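Local coordinates for coenzyme A transferase (Yersinia pestis, PDB 3QLI), which probably transfers coenzyme A from acyl-CoA thioesters to carboxylic acids such as acetate, at residues G354-R368 against I398-H410. Sequence-based numbering, arbitrary orientation.
Sequences GHQYSASGGQLDFVR and IDGPVTTPRIDTH
Thr-403 and Gln-356 bury the most surface here, their side chains crossing at about a right angle. With CG anti to the backbone N (chi1 -175°) and a bend at chi2, Gln-356 lays its amide alongside the 401-403 backbone. NE2 donates to Pro-401 O at 3.0 Å, the carbonyl lying close to the amide plane of Gln-356, and also bonds Asn-348, which helps fix the rotation of the amide. OE1 takes two hydroxyls: Ser-358 OG, 2.7 Å away in the carbonyl plane, and Thr-403 OG1, 3.0 Å away and tilted 34° from it. Thr-403 OG1 in turn accepts from Ser-349 N.

Gln-363 stretches its extended side chain from the start of helix 363-372, and its OE1 receives Thr-404 OG1 on a lone pair at 2.7 Å, while NE2 is held by Ala-337 O. The next residue, Leu-364, packs CD1 against Asp-408 CB at 3.7 Å, and both its methyls reach the CD corner of the Pro-405 ring. Two waters link Asp-408 to the Arg-368 guanidinium, which has Leu-364 CD2 over one face; Asp-408 OD1 also bonds Asn-127 of the second subunit.

Thr-403 and Thr-404 both face Cys-347 in a classic beta bulge. The contact ties the loop before strand 411-414 to Ser-358 and Gln-363, which contribute to a CoA-binding site seen in this protein.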
# COMPACT_ATOMS: atom_id res chain seq x y z
N GLY A 354 -6.54 -20.17 0.93
CA GLY A 354 -7.58 -19.44 0.22
C GLY A 354 -7.94 -18.12 0.86
O GLY A 354 -8.56 -17.26 0.22
N HIS A 355 -7.54 -17.93 2.12
CA HIS A 355 -7.86 -16.71 2.85
C HIS A 355 -6.69 -15.76 2.92
O HIS A 355 -5.56 -16.10 2.55
CB HIS A 355 -8.33 -17.05 4.27
CG HIS A 355 -9.56 -17.90 4.31
ND1 HIS A 355 -10.83 -17.37 4.35
CD2 HIS A 355 -9.71 -19.25 4.29
CE1 HIS A 355 -11.71 -18.36 4.36
NE2 HIS A 355 -11.05 -19.50 4.33
N GLN A 356 -6.96 -14.55 3.39
CA GLN A 356 -5.90 -13.57 3.56
C GLN A 356 -6.25 -12.67 4.74
O GLN A 356 -6.99 -11.69 4.59
CB GLN A 356 -5.70 -12.77 2.26
CG GLN A 356 -4.53 -11.79 2.25
CD GLN A 356 -3.21 -12.45 2.63
OE1 GLN A 356 -2.67 -12.19 3.71
NE2 GLN A 356 -2.70 -13.31 1.76
N TYR A 357 -5.75 -13.03 5.92
CA TYR A 357 -5.93 -12.21 7.11
C TYR A 357 -4.61 -11.56 7.51
O TYR A 357 -4.60 -10.62 8.29
CB TYR A 357 -6.44 -13.06 8.28
CG TYR A 357 -7.70 -13.82 7.99
CD1 TYR A 357 -7.69 -15.21 7.90
CD2 TYR A 357 -8.90 -13.16 7.79
CE1 TYR A 357 -8.84 -15.92 7.63
CE2 TYR A 357 -10.07 -13.85 7.52
CZ TYR A 357 -10.03 -15.23 7.43
OH TYR A 357 -11.18 -15.93 7.16
N SER A 358 -3.50 -12.06 6.97
CA SER A 358 -2.19 -11.56 7.40
C SER A 358 -1.85 -10.19 6.81
O SER A 358 -0.94 -9.52 7.28
CB SER A 358 -1.07 -12.58 7.11
OG SER A 358 -0.90 -12.78 5.72
N ALA A 359 -2.62 -9.75 5.81
CA ALA A 359 -2.37 -8.45 5.19
C ALA A 359 -2.63 -7.29 6.17
O ALA A 359 -2.24 -6.14 5.92
CB ALA A 359 -3.21 -8.30 3.93
N SER A 360 -3.28 -7.59 7.28
CA SER A 360 -3.51 -6.61 8.34
C SER A 360 -2.22 -6.25 9.08
O SER A 360 -2.14 -5.20 9.71
CB SER A 360 -4.53 -7.15 9.34
OG SER A 360 -5.80 -7.18 8.75
N GLY A 361 -1.22 -7.13 9.02
CA GLY A 361 0.02 -6.90 9.74
C GLY A 361 0.87 -5.82 9.10
O GLY A 361 0.58 -5.36 8.00
N GLY A 362 1.94 -5.41 9.77
CA GLY A 362 2.77 -4.32 9.31
C GLY A 362 3.83 -4.67 8.28
O GLY A 362 4.63 -3.81 7.90
N GLN A 363 3.85 -5.91 7.82
CA GLN A 363 4.89 -6.30 6.85
C GLN A 363 4.99 -5.30 5.71
O GLN A 363 6.06 -4.76 5.43
CB GLN A 363 4.68 -7.72 6.30
CG GLN A 363 5.55 -8.02 5.06
CD GLN A 363 5.63 -9.51 4.71
OE1 GLN A 363 5.46 -9.90 3.56
NE2 GLN A 363 5.90 -10.35 5.72
N LEU A 364 3.86 -5.02 5.05
CA LEU A 364 3.90 -4.17 3.87
C LEU A 364 4.33 -2.73 4.19
O LEU A 364 4.93 -2.07 3.36
CB LEU A 364 2.56 -4.19 3.12
CG LEU A 364 2.52 -3.46 1.78
CD1 LEU A 364 3.60 -3.98 0.80
CD2 LEU A 364 1.14 -3.62 1.18
N ASP A 365 3.98 -2.24 5.38
CA ASP A 365 4.44 -0.91 5.80
C ASP A 365 5.96 -0.80 5.68
O ASP A 365 6.49 0.20 5.23
CB ASP A 365 4.06 -0.62 7.25
CG ASP A 365 2.56 -0.68 7.48
OD1 ASP A 365 1.80 -0.35 6.55
OD2 ASP A 365 2.15 -1.07 8.59
N PHE A 366 6.65 -1.85 6.13
CA PHE A 366 8.10 -1.83 6.14
C PHE A 366 8.70 -2.18 4.78
O PHE A 366 9.78 -1.71 4.44
CB PHE A 366 8.63 -2.71 7.28
CG PHE A 366 8.72 -1.97 8.59
CD1 PHE A 366 9.84 -1.21 8.89
CD2 PHE A 366 7.65 -1.96 9.48
CE1 PHE A 366 9.92 -0.48 10.06
CE2 PHE A 366 7.73 -1.23 10.68
CZ PHE A 366 8.86 -0.50 10.96
N VAL A 367 8.01 -3.01 4.01
CA VAL A 367 8.41 -3.25 2.62
C VAL A 367 8.45 -1.91 1.88
O VAL A 367 9.42 -1.58 1.18
CB VAL A 367 7.44 -4.24 1.91
CG1 VAL A 367 7.69 -4.27 0.40
CG2 VAL A 367 7.56 -5.64 2.51
N ARG A 368 7.39 -1.12 2.03
CA ARG A 368 7.29 0.20 1.40
C ARG A 368 8.29 1.19 1.98
O ARG A 368 8.96 1.92 1.25
CB ARG A 368 5.88 0.76 1.58
CG ARG A 368 4.78 -0.01 0.85
CD ARG A 368 3.40 0.45 1.38
NE ARG A 368 2.29 0.12 0.50
CZ ARG A 368 1.01 0.10 0.88
NH1 ARG A 368 0.69 0.37 2.14
NH2 ARG A 368 0.04 -0.19 0.00
N ILE A 398 -0.08 -17.62 -6.02
CA ILE A 398 -0.75 -17.63 -4.72
C ILE A 398 -2.27 -17.75 -4.92
O ILE A 398 -2.82 -17.14 -5.83
CB ILE A 398 -0.39 -16.37 -3.91
CG1 ILE A 398 1.08 -16.45 -3.45
CG2 ILE A 398 -1.34 -16.19 -2.72
CD1 ILE A 398 1.70 -15.07 -3.12
N ASP A 399 -2.92 -18.55 -4.08
CA ASP A 399 -4.37 -18.76 -4.17
C ASP A 399 -5.14 -17.58 -3.56
O ASP A 399 -5.39 -17.57 -2.35
CB ASP A 399 -4.74 -20.06 -3.46
CG ASP A 399 -6.19 -20.43 -3.64
OD1 ASP A 399 -7.01 -19.53 -3.94
OD2 ASP A 399 -6.52 -21.63 -3.48
N GLY A 400 -5.51 -16.60 -4.38
CA GLY A 400 -6.28 -15.46 -3.90
C GLY A 400 -5.45 -14.25 -3.53
O GLY A 400 -4.28 -14.17 -3.92
N PRO A 401 -6.04 -13.30 -2.78
CA PRO A 401 -5.36 -12.06 -2.37
C PRO A 401 -4.05 -12.34 -1.66
O PRO A 401 -3.93 -13.35 -0.96
CB PRO A 401 -6.37 -11.41 -1.40
CG PRO A 401 -7.69 -11.91 -1.87
CD PRO A 401 -7.43 -13.34 -2.30
N VAL A 402 -3.07 -11.45 -1.82
CA VAL A 402 -1.72 -11.71 -1.31
C VAL A 402 -1.39 -10.89 -0.07
O VAL A 402 -2.18 -10.04 0.34
CB VAL A 402 -0.69 -11.46 -2.41
CG1 VAL A 402 -1.01 -12.31 -3.63
CG2 VAL A 402 -0.64 -9.98 -2.78
N THR A 403 -0.24 -11.15 0.54
CA THR A 403 0.22 -10.34 1.65
C THR A 403 1.04 -9.17 1.15
O THR A 403 0.76 -8.01 1.47
CB THR A 403 1.04 -11.14 2.65
OG1 THR A 403 0.27 -12.26 3.10
CG2 THR A 403 1.40 -10.28 3.85
N THR A 404 2.07 -9.47 0.36
CA THR A 404 2.86 -8.44 -0.29
C THR A 404 2.66 -8.54 -1.80
O THR A 404 3.01 -9.56 -2.40
CB THR A 404 4.38 -8.58 0.04
OG1 THR A 404 4.57 -8.45 1.45
CG2 THR A 404 5.18 -7.50 -0.64
N PRO A 405 2.10 -7.49 -2.41
CA PRO A 405 1.81 -7.46 -3.85
C PRO A 405 3.09 -7.51 -4.66
O PRO A 405 4.14 -7.02 -4.20
CB PRO A 405 1.15 -6.08 -4.03
CG PRO A 405 0.63 -5.72 -2.68
CD PRO A 405 1.66 -6.26 -1.73
N ARG A 406 3.01 -8.06 -5.87
CA ARG A 406 4.21 -8.13 -6.70
C ARG A 406 4.73 -6.73 -7.03
O ARG A 406 5.89 -6.57 -7.35
CB ARG A 406 3.94 -8.90 -7.98
CG ARG A 406 3.06 -8.16 -8.99
CD ARG A 406 3.08 -8.86 -10.35
NE ARG A 406 1.90 -8.56 -11.15
CZ ARG A 406 1.64 -9.10 -12.34
NH1 ARG A 406 2.49 -9.97 -12.87
NH2 ARG A 406 0.53 -8.77 -12.99
N ILE A 407 3.87 -5.72 -6.96
CA ILE A 407 4.36 -4.38 -7.30
C ILE A 407 5.19 -3.77 -6.17
O ILE A 407 5.84 -2.75 -6.37
CB ILE A 407 3.21 -3.40 -7.66
CG1 ILE A 407 2.22 -3.27 -6.50
CG2 ILE A 407 2.53 -3.84 -8.98
CD1 ILE A 407 1.07 -2.32 -6.77
N ASP A 408 5.12 -4.36 -4.98
CA ASP A 408 5.86 -3.83 -3.83
C ASP A 408 7.09 -4.62 -3.41
O ASP A 408 7.95 -4.09 -2.71
CB ASP A 408 4.92 -3.70 -2.63
CG ASP A 408 3.87 -2.64 -2.83
OD1 ASP A 408 4.23 -1.49 -3.17
OD2 ASP A 408 2.68 -2.94 -2.63
N THR A 409 7.19 -5.87 -3.83
CA THR A 409 8.32 -6.69 -3.42
C THR A 409 9.64 -6.10 -3.91
O THR A 409 9.74 -5.64 -5.04
CB THR A 409 8.18 -8.15 -3.89
OG1 THR A 409 6.89 -8.65 -3.51
CG2 THR A 409 9.26 -9.02 -3.26
N HIS A 410 10.64 -6.13 -3.04
CA HIS A 410 11.95 -5.59 -3.36
C HIS A 410 12.95 -6.72 -3.51
O HIS A 410 13.30 -7.12 -4.61
CB HIS A 410 12.40 -4.64 -2.26
CG HIS A 410 13.64 -3.87 -2.59
ND1 HIS A 410 14.37 -3.18 -1.64
CD2 HIS A 410 14.29 -3.69 -3.76
CE1 HIS A 410 15.40 -2.61 -2.21
NE2 HIS A 410 15.39 -2.90 -3.50
O HOH W 1 -3.76 -18.70 -0.33
O HOH W 2 8.86 -1.72 -1.66
O HOH W 3 0.53 -1.71 -2.47
O HOH W 4 2.94 0.73 -2.32